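PDB 1R5M: SIR4-interacting protein SIF2 from Saccharomyces cerevisiae, which antagonizes telomeric silencing in yeast, belongs to the Set3C corepressor complex and may recruit SIR4 to non-telomeric sites. Local coordinates for residues Ser117-Thr125 with Leu134-Leu142; Val221-Val231 with Lys242-Leu253. All coordinates share one frame; numbering follows the deposited sequence.

Contact 1 (Ser117-Thr125 with Leu134-Leu142)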
ATOM      1  N   SER A 117      11.833  -4.233   3.447  1.00  9.45           N
ATOM      2  CA  SER A 117      12.183  -3.641   4.728  1.00 10.01           C
ATOM      3  C   SER A 117      12.548  -2.193   4.382  1.00 10.79           C
ATOM      4  O   SER A 117      12.851  -1.886   3.226  1.00 12.16           O
ATOM      5  CB  SER A 117      13.382  -4.367   5.340  1.00 10.39           C
ATOM      6  OG  SER A 117      14.502  -4.297   4.479  1.00 10.34           O
ATOM      7  N   HIS A 118      12.521  -1.304   5.368  1.00 11.06           N
ATOM      8  CA  HIS A 118      12.827   0.102   5.112  1.00 13.64           C
ATOM      9  C   HIS A 118      14.216   0.347   4.532  1.00 14.55           C
ATOM     10  O   HIS A 118      14.425   1.296   3.779  1.00 15.91           O
ATOM     11  CB  HIS A 118      12.635   0.909   6.399  1.00 16.75           C
ATOM     12  CG  HIS A 118      11.206   1.007   6.834  1.00 20.56           C
ATOM     13  ND1 HIS A 118      10.251   1.677   6.100  1.00 24.42           N
ATOM     14  CD2 HIS A 118      10.566   0.501   7.913  1.00 23.92           C
ATOM     15  CE1 HIS A 118       9.082   1.579   6.710  1.00 25.03           C
ATOM     16  NE2 HIS A 118       9.247   0.870   7.812  1.00 25.04           N
ATOM     17  N   ASP A 119      15.157  -0.521   4.877  1.00 14.36           N
ATOM     18  CA  ASP A 119      16.535  -0.414   4.407  1.00 14.82           C
ATOM     19  C   ASP A 119      16.703  -0.996   3.003  1.00 13.98           C
ATOM     20  O   ASP A 119      17.759  -0.847   2.383  1.00 15.68           O
ATOM     21  CB  ASP A 119      17.433  -1.181   5.355  1.00 15.24           C
ATOM     22  CG  ASP A 119      16.936  -2.591   5.562  1.00 16.77           C
ATOM     23  OD1 ASP A 119      16.007  -2.782   6.376  1.00 23.28           O
ATOM     24  OD2 ASP A 119      17.447  -3.498   4.889  1.00 19.42           O
ATOM     25  N   GLY A 120      15.671  -1.687   2.523  1.00 12.11           N
ATOM     26  CA  GLY A 120      15.715  -2.272   1.195  1.00 11.22           C
ATOM     27  C   GLY A 120      16.552  -3.528   1.034  1.00 10.45           C
ATOM     28  O   GLY A 120      16.719  -4.012  -0.081  1.00 11.19           O
ATOM     29  N   ASN A 121      17.071  -4.074   2.129  1.00 10.68           N
ATOM     30  CA  ASN A 121      17.897  -5.274   2.030  1.00 10.69           C
ATOM     31  C   ASN A 121      17.139  -6.585   2.177  1.00  9.96           C
ATOM     32  O   ASN A 121      17.648  -7.640   1.796  1.00 11.05           O
ATOM     33  CB  ASN A 121      19.030  -5.227   3.060  1.00 11.97           C
ATOM     34  CG  ASN A 121      20.071  -4.184   2.723  1.00 12.86           C
ATOM     35  OD1 ASN A 121      20.650  -4.207   1.637  1.00 16.13           O
ATOM     36  ND2 ASN A 121      20.315  -3.261   3.647  1.00 16.39           N
ATOM     37  N   SER A 122      15.923  -6.519   2.710  1.00  9.61           N
ATOM     38  CA  SER A 122      15.117  -7.719   2.901  1.00 10.37           C
ATOM     39  C   SER A 122      13.703  -7.508   2.391  1.00  9.22           C
ATOM     40  O   SER A 122      13.240  -6.373   2.266  1.00  9.98           O
ATOM     41  CB  SER A 122      15.054  -8.079   4.384  1.00 11.27           C
ATOM     42  OG  SER A 122      16.360  -8.224   4.922  1.00 11.91           O
ATOM     43  N   ILE A 123      13.015  -8.603   2.103  1.00  9.27           N
ATOM     44  CA  ILE A 123      11.641  -8.518   1.627  1.00  9.65           C
ATOM     45  C   ILE A 123      10.836  -9.720   2.102  1.00 10.14           C
ATOM     46  O   ILE A 123      11.355 -10.833   2.187  1.00  9.96           O
ATOM     47  CB  ILE A 123      11.591  -8.418   0.069  1.00  8.73           C
ATOM     48  CG1 ILE A 123      10.137  -8.276  -0.398  1.00  9.63           C
ATOM     49  CG2 ILE A 123      12.250  -9.635  -0.572  1.00 10.04           C
ATOM     50  CD1 ILE A 123       9.994  -7.945  -1.880  1.00 10.60           C
ATOM     51  N   VAL A 124       9.577  -9.478   2.452  1.00  9.48           N
ATOM     52  CA  VAL A 124       8.678 -10.539   2.891  1.00  8.73           C
ATOM     53  C   VAL A 124       7.654 -10.772   1.789  1.00  9.93           C
ATOM     54  O   VAL A 124       7.150  -9.819   1.190  1.00 11.18           O
ATOM     55  CB  VAL A 124       7.900 -10.146   4.178  1.00  9.54           C
ATOM     56  CG1 VAL A 124       6.778 -11.152   4.444  1.00  9.98           C
ATOM     57  CG2 VAL A 124       8.843 -10.097   5.369  1.00 10.87           C
ATOM     58  N   THR A 125       7.367 -12.037   1.509  1.00  8.52           N
ATOM     59  CA  THR A 125       6.356 -12.386   0.518  1.00  9.44           C
ATOM     60  C   THR A 125       5.327 -13.258   1.231  1.00  9.75           C
ATOM     61  O   THR A 125       5.680 -14.086   2.079  1.00 10.21           O
ATOM     62  CB  THR A 125       6.950 -13.159  -0.693  1.00  9.94           C
ATOM     63  OG1 THR A 125       7.635 -14.335  -0.243  1.00 10.34           O
ATOM     64  CG2 THR A 125       7.913 -12.267  -1.469  1.00 11.07           C
ATOM     65  N   LEU A 134      10.836 -14.821   4.129  1.00  8.37           N
ATOM     66  CA  LEU A 134      11.723 -13.669   4.228  1.00  9.50           C
ATOM     67  C   LEU A 134      12.929 -13.911   3.337  1.00 10.23           C
ATOM     68  O   LEU A 134      13.556 -14.970   3.410  1.00 10.03           O
ATOM     69  CB  LEU A 134      12.177 -13.498   5.680  1.00 10.82           C
ATOM     70  CG  LEU A 134      13.190 -12.393   5.962  1.00 11.04           C
ATOM     71  CD1 LEU A 134      12.544 -11.029   5.732  1.00 12.19           C
ATOM     72  CD2 LEU A 134      13.681 -12.513   7.391  1.00 12.29           C
ATOM     73  N   TRP A 135      13.258 -12.923   2.512  1.00  9.22           N
ATOM     74  CA  TRP A 135      14.371 -13.044   1.573  1.00  9.69           C
ATOM     75  C   TRP A 135      15.303 -11.839   1.590  1.00  9.70           C
ATOM     76  O   TRP A 135      14.910 -10.742   1.982  1.00 10.33           O
ATOM     77  CB  TRP A 135      13.842 -13.184   0.139  1.00 10.81           C
ATOM     78  CG  TRP A 135      12.605 -14.023  -0.022  1.00  9.40           C
ATOM     79  CD1 TRP A 135      11.315 -13.659   0.263  1.00  9.98           C
ATOM     80  CD2 TRP A 135      12.540 -15.357  -0.535  1.00 10.23           C
ATOM     81  NE1 TRP A 135      10.454 -14.685  -0.046  1.00 10.27           N
ATOM     82  CE2 TRP A 135      11.179 -15.740  -0.537  1.00  8.75           C
ATOM     83  CE3 TRP A 135      13.501 -16.267  -0.997  1.00 10.41           C
ATOM     84  CZ2 TRP A 135      10.755 -16.996  -0.983  1.00 11.07           C
ATOM     85  CZ3 TRP A 135      13.079 -17.516  -1.440  1.00  9.93           C
ATOM     86  CH2 TRP A 135      11.717 -17.868  -1.429  1.00 10.13           C
ATOM     87  N   ASN A 136      16.540 -12.050   1.146  1.00 10.74           N
ATOM     88  CA  ASN A 136      17.494 -10.956   1.041  1.00 11.54           C
ATOM     89  C   ASN A 136      17.260 -10.351  -0.346  1.00 12.16           C
ATOM     90  O   ASN A 136      16.698 -11.009  -1.221  1.00 12.11           O
ATOM     91  CB  ASN A 136      18.932 -11.469   1.161  1.00 11.60           C
ATOM     92  CG  ASN A 136      19.961 -10.385   0.881  1.00 11.13           C
ATOM     93  OD1 ASN A 136      20.539 -10.319  -0.213  1.00 14.42           O
ATOM     94  ND2 ASN A 136      20.183  -9.518   1.860  1.00 11.88           N
ATOM     95  N   LYS A 137      17.687  -9.108  -0.549  1.00 12.95           N
ATOM     96  CA  LYS A 137      17.484  -8.436  -1.832  1.00 13.05           C
ATOM     97  C   LYS A 137      18.123  -9.130  -3.032  1.00 14.83           C
ATOM     98  O   LYS A 137      17.779  -8.827  -4.179  1.00 15.23           O
ATOM     99  CB  LYS A 137      17.975  -6.987  -1.758  1.00 14.63           C
ATOM    100  CG  LYS A 137      19.467  -6.836  -1.500  1.00 16.24           C
ATOM    101  CD  LYS A 137      19.881  -5.374  -1.559  1.00 18.74           C
ATOM    102  CE  LYS A 137      21.348  -5.201  -1.193  1.00 22.98           C
ATOM    103  NZ  LYS A 137      22.240  -5.954  -2.116  1.00 27.48           N
ATOM    104  N   THR A 138      19.053 -10.049  -2.779  1.00 14.50           N
ATOM    105  CA  THR A 138      19.700 -10.784  -3.863  1.00 16.48           C
ATOM    106  C   THR A 138      18.959 -12.094  -4.136  1.00 15.80           C
ATOM    107  O   THR A 138      19.295 -12.821  -5.072  1.00 15.60           O
ATOM    108  CB  THR A 138      21.184 -11.100  -3.544  1.00 17.60           C
ATOM    109  OG1 THR A 138      21.263 -11.963  -2.402  1.00 24.69           O
ATOM    110  CG2 THR A 138      21.950  -9.818  -3.263  1.00 21.56           C
ATOM    111  N   GLY A 139      17.961 -12.396  -3.304  1.00 12.85           N
ATOM    112  CA  GLY A 139      17.172 -13.605  -3.490  1.00 13.11           C
ATOM    113  C   GLY A 139      17.294 -14.715  -2.459  1.00 12.39           C
ATOM    114  O   GLY A 139      16.423 -15.584  -2.383  1.00 13.83           O
ATOM    115  N   ALA A 140      18.353 -14.700  -1.658  1.00 12.00           N
ATOM    116  CA  ALA A 140      18.543 -15.754  -0.660  1.00 12.30           C
ATOM    117  C   ALA A 140      17.405 -15.856   0.353  1.00 11.19           C
ATOM    118  O   ALA A 140      16.961 -14.849   0.907  1.00 11.09           O
ATOM    119  CB  ALA A 140      19.863 -15.541   0.076  1.00 12.65           C
ATOM    120  N   LEU A 141      16.933 -17.077   0.592  1.00 11.82           N
ATOM    121  CA  LEU A 141      15.877 -17.294   1.576  1.00 10.23           C
ATOM    122  C   LEU A 141      16.505 -17.133   2.960  1.00 11.99           C
ATOM    123  O   LEU A 141      17.542 -17.732   3.257  1.00 13.10           O
ATOM    124  CB  LEU A 141      15.285 -18.699   1.434  1.00 10.82           C
ATOM    125  CG  LEU A 141      14.215 -19.077   2.464  1.00 10.18           C
ATOM    126  CD1 LEU A 141      12.964 -18.218   2.266  1.00 12.30           C
ATOM    127  CD2 LEU A 141      13.871 -20.549   2.313  1.00 12.64           C
ATOM    128  N   LEU A 142      15.876 -16.320   3.800  1.00 10.90           N
ATOM    129  CA  LEU A 142      16.377 -16.059   5.144  1.00 10.48           C
ATOM    130  C   LEU A 142      15.601 -16.769   6.243  1.00 10.56           C
ATOM    131  O   LEU A 142      16.178 -17.225   7.229  1.00 12.50           O
ATOM    132  CB  LEU A 142      16.341 -14.557   5.426  1.00 11.25           C
ATOM    133  CG  LEU A 142      17.152 -13.676   4.477  1.00 10.29           C
ATOM    134  CD1 LEU A 142      16.876 -12.214   4.774  1.00 10.28           C
ATOM    135  CD2 LEU A 142      18.634 -13.984   4.635  1.00 13.56           C
TER
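Ile123 and Trp135 form the hydrogen-bonded pair at the middle of an antiparallel ladder between strands 122-127 and 132-136. Trp135 N reaches Ile123 O at 2.8 Å, nearly straight in line with the carbonyl, and Ile123 N answers to Trp135 O. The ladder ends at Asn121 O, which Lys137 N meets from above the carbonyl plane.

One side-chain bond is added. Trp135 NE1 donates to Thr125 OG1 across 2.8 Å at 161°, with the hydroxyl oxygen at the edge of the indole and in its plane. Thr125 chi1 (56°) sets OG1 between backbone N and carbonyl carbon, where it also bonds to His96 NE2. Two partners thus grip this buried oxygen, and the indole is held at about a right angle to the threonine side chain. Leu141 CD1, from the neighbouring strand 141-145, lies over one face of the indole, toward its rim.

Apolar contacts fall on both faces of the hairpin. Ile123 CG2 approaches Trp135 CB at 4.0 Å. On the other face Leu134 turns CD1 to Val124 CG2 at 3.8 Å, and both residues, with Ser122, pack on Trp157 of strand 152-157.

At the end of the hairpin Asn121 and Lys137 run side by side, with Lys137 CE 3.1 Å from Asn121 OD1. Two Asx turns lie nearby: Asp119 OD2 takes Asn121 N from above its carboxylate plane, and Asn136 OD1, at the start of a type I turn, accepts both N and OG1 of Thr138.

A tryptophan in the third strand bonded to a threonine in the second, which in turn meets a histidine of the preceding loop, is the His-Ser/Thr-Trp network characteristic of WD40 propeller blades.

Contact 2 (Val221-Val231 with Lys242-Leu253)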
ATOM      1  N   VAL A 221      -0.695  -0.296  15.527  1.00 11.60           N
ATOM      2  CA  VAL A 221      -2.151  -0.247  15.535  1.00 11.92           C
ATOM      3  C   VAL A 221      -2.749  -1.248  14.552  1.00 12.02           C
ATOM      4  O   VAL A 221      -2.188  -1.502  13.482  1.00 11.87           O
ATOM      5  CB  VAL A 221      -2.674   1.167  15.183  1.00 10.68           C
ATOM      6  CG1 VAL A 221      -2.276   2.166  16.266  1.00 13.07           C
ATOM      7  CG2 VAL A 221      -2.126   1.604  13.830  1.00 11.44           C
ATOM      8  N   ILE A 222      -3.884  -1.829  14.931  1.00 13.07           N
ATOM      9  CA  ILE A 222      -4.571  -2.791  14.082  1.00 14.16           C
ATOM     10  C   ILE A 222      -6.080  -2.593  14.207  1.00 14.57           C
ATOM     11  O   ILE A 222      -6.573  -2.121  15.231  1.00 15.94           O
ATOM     12  CB  ILE A 222      -4.217  -4.255  14.458  1.00 16.92           C
ATOM     13  CG1 ILE A 222      -4.818  -4.615  15.814  1.00 17.37           C
ATOM     14  CG2 ILE A 222      -2.702  -4.433  14.501  1.00 16.14           C
ATOM     15  CD1 ILE A 222      -4.581  -6.065  16.211  1.00 20.00           C
ATOM     16  N   PRO A 223      -6.833  -2.939  13.156  1.00 14.35           N
ATOM     17  CA  PRO A 223      -8.290  -2.787  13.179  1.00 15.15           C
ATOM     18  C   PRO A 223      -8.944  -3.631  14.266  1.00 16.02           C
ATOM     19  O   PRO A 223      -8.583  -4.792  14.465  1.00 16.09           O
ATOM     20  CB  PRO A 223      -8.707  -3.245  11.783  1.00 15.37           C
ATOM     21  CG  PRO A 223      -7.513  -2.929  10.944  1.00 16.21           C
ATOM     22  CD  PRO A 223      -6.376  -3.383  11.829  1.00 14.29           C
ATOM     23  N   GLY A 224      -9.904  -3.033  14.962  1.00 16.63           N
ATOM     24  CA  GLY A 224     -10.626  -3.733  16.007  1.00 18.42           C
ATOM     25  C   GLY A 224     -12.093  -3.797  15.625  1.00 19.24           C
ATOM     26  O   GLY A 224     -12.469  -3.364  14.536  1.00 19.52           O
ATOM     27  N   PRO A 225     -12.955  -4.334  16.497  1.00 19.53           N
ATOM     28  CA  PRO A 225     -14.383  -4.423  16.181  1.00 20.55           C
ATOM     29  C   PRO A 225     -15.074  -3.071  15.997  1.00 20.05           C
ATOM     30  O   PRO A 225     -14.649  -2.057  16.550  1.00 19.97           O
ATOM     31  CB  PRO A 225     -14.952  -5.188  17.375  1.00 21.66           C
ATOM     32  CG  PRO A 225     -13.803  -6.037  17.815  1.00 22.77           C
ATOM     33  CD  PRO A 225     -12.646  -5.067  17.735  1.00 21.36           C
ATOM     34  N   LYS A 226     -16.141  -3.078  15.206  1.00 21.13           N
ATOM     35  CA  LYS A 226     -16.953  -1.890  14.953  1.00 21.66           C
ATOM     36  C   LYS A 226     -16.202  -0.621  14.552  1.00 20.30           C
ATOM     37  O   LYS A 226     -16.549   0.475  14.998  1.00 20.13           O
ATOM     38  CB  LYS A 226     -17.809  -1.592  16.187  1.00 24.70           C
ATOM     39  CG  LYS A 226     -18.632  -2.771  16.686  1.00 29.10           C
ATOM     40  CD  LYS A 226     -19.363  -2.407  17.970  1.00 32.26           C
ATOM     41  CE  LYS A 226     -20.158  -3.581  18.516  1.00 34.44           C
ATOM     42  NZ  LYS A 226     -20.855  -3.228  19.786  1.00 36.16           N
ATOM     43  N   GLY A 227     -15.178  -0.762  13.717  1.00 18.43           N
ATOM     44  CA  GLY A 227     -14.431   0.399  13.261  1.00 16.49           C
ATOM     45  C   GLY A 227     -13.384   0.970  14.202  1.00 15.56           C
ATOM     46  O   GLY A 227     -12.726   1.958  13.873  1.00 14.76           O
ATOM     47  N   ALA A 228     -13.218   0.369  15.373  1.00 14.70           N
ATOM     48  CA  ALA A 228     -12.227   0.865  16.314  1.00 15.59           C
ATOM     49  C   ALA A 228     -10.832   0.498  15.829  1.00 15.10           C
ATOM     50  O   ALA A 228     -10.665  -0.425  15.032  1.00 16.50           O
ATOM     51  CB  ALA A 228     -12.469   0.265  17.698  1.00 16.89           C
ATOM     52  N   ILE A 229      -9.839   1.248  16.294  1.00 13.07           N
ATOM     53  CA  ILE A 229      -8.443   0.975  15.966  1.00 12.55           C
ATOM     54  C   ILE A 229      -7.768   0.746  17.313  1.00 14.04           C
ATOM     55  O   ILE A 229      -7.762   1.629  18.170  1.00 14.66           O
ATOM     56  CB  ILE A 229      -7.773   2.170  15.253  1.00 11.82           C
ATOM     57  CG1 ILE A 229      -8.452   2.419  13.904  1.00 10.77           C
ATOM     58  CG2 ILE A 229      -6.280   1.886  15.051  1.00 11.72           C
ATOM     59  CD1 ILE A 229      -8.159   3.794  13.314  1.00 11.35           C
ATOM     60  N   PHE A 230      -7.220  -0.450  17.507  1.00 14.08           N
ATOM     61  CA  PHE A 230      -6.558  -0.797  18.762  1.00 15.07           C
ATOM     62  C   PHE A 230      -5.071  -0.465  18.721  1.00 15.01           C
ATOM     63  O   PHE A 230      -4.400  -0.708  17.717  1.00 14.19           O
ATOM     64  CB  PHE A 230      -6.739  -2.293  19.049  1.00 15.65           C
ATOM     65  CG  PHE A 230      -8.103  -2.661  19.581  1.00 18.30           C
ATOM     66  CD1 PHE A 230      -9.214  -1.856  19.341  1.00 19.22           C
ATOM     67  CD2 PHE A 230      -8.276  -3.837  20.304  1.00 18.99           C
ATOM     68  CE1 PHE A 230     -10.476  -2.216  19.815  1.00 20.26           C
ATOM     69  CE2 PHE A 230      -9.534  -4.207  20.781  1.00 20.04           C
ATOM     70  CZ  PHE A 230     -10.637  -3.395  20.535  1.00 20.27           C
ATOM     71  N   VAL A 231      -4.559   0.091  19.816  1.00 14.62           N
ATOM     72  CA  VAL A 231      -3.147   0.451  19.907  1.00 14.95           C
ATOM     73  C   VAL A 231      -2.457  -0.540  20.838  1.00 15.63           C
ATOM     74  O   VAL A 231      -2.990  -0.873  21.899  1.00 16.12           O
ATOM     75  CB  VAL A 231      -2.960   1.878  20.472  1.00 14.87           C
ATOM     76  CG1 VAL A 231      -1.502   2.302  20.348  1.00 16.28           C
ATOM     77  CG2 VAL A 231      -3.870   2.859  19.734  1.00 14.97           C
ATOM     78  N   LYS A 242      -7.442   2.695  22.655  1.00 18.29           N
ATOM     79  CA  LYS A 242      -8.367   2.410  21.572  1.00 18.55           C
ATOM     80  C   LYS A 242      -8.811   3.718  20.934  1.00 18.23           C
ATOM     81  O   LYS A 242      -9.230   4.652  21.623  1.00 18.85           O
ATOM     82  CB  LYS A 242      -9.577   1.631  22.101  1.00 19.89           C
ATOM     83  CG  LYS A 242      -9.209   0.279  22.701  1.00 22.32           C
ATOM     84  CD  LYS A 242     -10.433  -0.485  23.182  1.00 24.66           C
ATOM     85  CE  LYS A 242     -10.032  -1.818  23.794  1.00 25.62           C
ATOM     86  NZ  LYS A 242     -11.211  -2.597  24.268  1.00 28.49           N
ATOM     87  N   LEU A 243      -8.690   3.784  19.613  1.00 15.49           N
ATOM     88  CA  LEU A 243      -9.074   4.965  18.857  1.00 14.96           C
ATOM     89  C   LEU A 243     -10.478   4.714  18.316  1.00 14.16           C
ATOM     90  O   LEU A 243     -10.671   3.913  17.402  1.00 14.38           O
ATOM     91  CB  LEU A 243      -8.074   5.189  17.720  1.00 12.50           C
ATOM     92  CG  LEU A 243      -6.609   5.158  18.177  1.00 11.77           C
ATOM     93  CD1 LEU A 243      -5.689   5.416  16.993  1.00 12.34           C
ATOM     94  CD2 LEU A 243      -6.375   6.199  19.265  1.00 14.86           C
ATOM     95  N   ILE A 244     -11.456   5.395  18.906  1.00 15.44           N
ATOM     96  CA  ILE A 244     -12.853   5.228  18.520  1.00 15.85           C
ATOM     97  C   ILE A 244     -13.363   6.388  17.677  1.00 15.02           C
ATOM     98  O   ILE A 244     -13.164   7.551  18.023  1.00 15.71           O
ATOM     99  CB  ILE A 244     -13.753   5.100  19.773  1.00 17.35           C
ATOM    100  CG1 ILE A 244     -13.244   3.970  20.674  1.00 20.12           C
ATOM    101  CG2 ILE A 244     -15.194   4.839  19.355  1.00 19.92           C
ATOM    102  CD1 ILE A 244     -13.231   2.606  20.015  1.00 21.41           C
ATOM    103  N   GLY A 245     -14.027   6.061  16.575  1.00 14.58           N
ATOM    104  CA  GLY A 245     -14.556   7.095  15.702  1.00 15.93           C
ATOM    105  C   GLY A 245     -15.154   6.568  14.410  1.00 15.73           C
ATOM    106  O   GLY A 245     -16.253   6.965  14.025  1.00 15.11           O
ATOM    107  N   HIS A 246     -14.441   5.676  13.730  1.00 14.70           N
ATOM    108  CA  HIS A 246     -14.941   5.118  12.476  1.00 14.23           C
ATOM    109  C   HIS A 246     -16.153   4.213  12.674  1.00 15.81           C
ATOM    110  O   HIS A 246     -16.312   3.596  13.730  1.00 17.25           O
ATOM    111  CB  HIS A 246     -13.832   4.342  11.760  1.00 13.97           C
ATOM    112  CG  HIS A 246     -12.807   5.219  11.111  1.00 12.14           C
ATOM    113  ND1 HIS A 246     -13.121   6.107  10.105  1.00 12.25           N
ATOM    114  CD2 HIS A 246     -11.471   5.327  11.307  1.00 10.94           C
ATOM    115  CE1 HIS A 246     -12.022   6.725   9.707  1.00 11.61           C
ATOM    116  NE2 HIS A 246     -11.007   6.269  10.420  1.00 10.95           N
ATOM    117  N   HIS A 247     -17.003   4.140  11.652  1.00 16.85           N
ATOM    118  CA  HIS A 247     -18.207   3.316  11.714  1.00 20.19           C
ATOM    119  C   HIS A 247     -18.172   2.170  10.710  1.00 19.89           C
ATOM    120  O   HIS A 247     -19.199   1.555  10.423  1.00 21.94           O
ATOM    121  CB  HIS A 247     -19.454   4.166  11.447  1.00 24.04           C
ATOM    122  CG  HIS A 247     -19.550   5.390  12.302  1.00 29.14           C
ATOM    123  ND1 HIS A 247     -18.726   6.482  12.134  1.00 31.73           N
ATOM    124  CD2 HIS A 247     -20.376   5.696  13.331  1.00 31.68           C
ATOM    125  CE1 HIS A 247     -19.040   7.408  13.022  1.00 32.85           C
ATOM    126  NE2 HIS A 247     -20.037   6.956  13.761  1.00 32.89           N
ATOM    127  N   GLY A 248     -16.993   1.884  10.170  1.00 17.78           N
ATOM    128  CA  GLY A 248     -16.872   0.808   9.206  1.00 15.57           C
ATOM    129  C   GLY A 248     -15.461   0.254   9.182  1.00 14.92           C
ATOM    130  O   GLY A 248     -14.580   0.807   9.839  1.00 14.12           O
ATOM    131  N   PRO A 249     -15.213  -0.835   8.437  1.00 14.46           N
ATOM    132  CA  PRO A 249     -13.881  -1.442   8.352  1.00 13.80           C
ATOM    133  C   PRO A 249     -12.778  -0.433   8.033  1.00 13.67           C
ATOM    134  O   PRO A 249     -12.998   0.542   7.310  1.00 13.68           O
ATOM    135  CB  PRO A 249     -14.053  -2.486   7.256  1.00 15.12           C
ATOM    136  CG  PRO A 249     -15.471  -2.938   7.472  1.00 15.99           C
ATOM    137  CD  PRO A 249     -16.195  -1.626   7.671  1.00 14.71           C
ATOM    138  N   ILE A 250     -11.592  -0.682   8.578  1.00 11.80           N
ATOM    139  CA  ILE A 250     -10.441   0.190   8.378  1.00 10.75           C
ATOM    140  C   ILE A 250      -9.683  -0.239   7.125  1.00 10.90           C
ATOM    141  O   ILE A 250      -9.152  -1.346   7.057  1.00 12.52           O
ATOM    142  CB  ILE A 250      -9.504   0.133   9.605  1.00 10.28           C
ATOM    143  CG1 ILE A 250     -10.287   0.484  10.877  1.00 10.55           C
ATOM    144  CG2 ILE A 250      -8.339   1.089   9.416  1.00 11.95           C
ATOM    145  CD1 ILE A 250     -10.942   1.861  10.851  1.00 12.72           C
ATOM    146  N   SER A 251      -9.631   0.651   6.139  1.00 10.00           N
ATOM    147  CA  SER A 251      -8.977   0.359   4.866  1.00 10.38           C
ATOM    148  C   SER A 251      -7.542   0.860   4.757  1.00 11.10           C
ATOM    149  O   SER A 251      -6.760   0.342   3.957  1.00 12.30           O
ATOM    150  CB  SER A 251      -9.801   0.959   3.724  1.00 11.38           C
ATOM    151  OG  SER A 251      -9.952   2.360   3.897  1.00 11.29           O
ATOM    152  N   VAL A 252      -7.196   1.861   5.559  1.00 10.14           N
ATOM    153  CA  VAL A 252      -5.857   2.438   5.509  1.00 10.43           C
ATOM    154  C   VAL A 252      -5.376   2.904   6.875  1.00  8.70           C
ATOM    155  O   VAL A 252      -6.136   3.490   7.639  1.00  8.91           O
ATOM    156  CB  VAL A 252      -5.816   3.690   4.590  1.00 10.18           C
ATOM    157  CG1 VAL A 252      -4.389   4.225   4.493  1.00 13.27           C
ATOM    158  CG2 VAL A 252      -6.373   3.357   3.209  1.00 11.13           C
ATOM    159  N   LEU A 253      -4.105   2.641   7.162  1.00  9.61           N
ATOM    160  CA  LEU A 253      -3.468   3.091   8.396  1.00  8.68           C
ATOM    161  C   LEU A 253      -2.058   3.519   7.995  1.00  9.53           C
ATOM    162  O   LEU A 253      -1.242   2.694   7.583  1.00 11.11           O
ATOM    163  CB  LEU A 253      -3.422   1.975   9.446  1.00  9.22           C
ATOM    164  CG  LEU A 253      -4.773   1.661  10.098  1.00  9.03           C
ATOM    165  CD1 LEU A 253      -4.651   0.407  10.935  1.00 10.36           C
ATOM    166  CD2 LEU A 253      -5.227   2.838  10.962  1.00  9.40           C
TER
HETATM  167  O   HOH W   1     -11.901   4.444  14.631  1.00 13.62           O
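Leu243 O is gripped by two donors: Ile229 N at 3.0 Å, tilted 22° from the carbonyl plane, and a water. That water also donates to Gly227 O at 2.7 Å and accepts from His246 N, so one molecule ties the turn before strand 229-233 to the chain leaving strand 241-243. The return bond, Leu243 N to Ile229 O, is almost straight (176°) and lies in the carbonyl plane. Gly227 CA comes within 3.4 Å of Gly248 O, and a CB on this glycine would clash with His246 O.

On the face that carries Phe230 and Lys242, these two side chains lie alongside each other. The extended lysine chain runs over the ring, Lys242 CE 3.7 Å from Phe230 CZ in a CH-pi contact, while Gly224 CA lies against the opposite face, toward the rim. With the ring cut back to an alanine here, the Lys242 methylenes would probably lose the surface they lie on, and the Gly224 side its cover.

Strand 241-243 closes the sheet of one propeller blade, and the chain then crosses to strand 250-256, innermost in the next blade, the usual WD40 connection. His246 sits in that link, its ND1 bonded to Asp268 and its NE2 to Ser264, as in the Asp-His-Ser/Thr network of WD repeats.

Ile229 is wedged between the two blades. With CG1 anti to the carbonyl carbon (chi1 -64°), the branch is carried toward Ile250 CD1, and Ile229 CD1 lies 3.9 Å from Leu253 CD2 and meets the edge of the His246 imidazole. Ile229 CB backs against Leu243 CB. Farther along, Pro223 CG rests on Ile250 CB at 3.9 Å, and Leu253 CD1 reaches Val221 CG2 at 4.0 Å.

Contact 1 comes first along the chain and closes before contact 2 opens; the centres lie 30 Å apart and the nearest atoms about 10 Å, without touching. They share no sheet. Contact 1 stays within the blade of strands 111-116 to 141-145, pairing its second and third strands. Contact 2 pairs the third and fourth strands of the blade running from strand 213-216 to strand 241-243, and packs its second and third strands against strand 250-256 of the following blade. The blade from strand 152-157 to strand 182-187 stands between. Together they illustrate two levels of a propeller of eight WD repeats: hairpins that build each blade, and packing that joins successive blades.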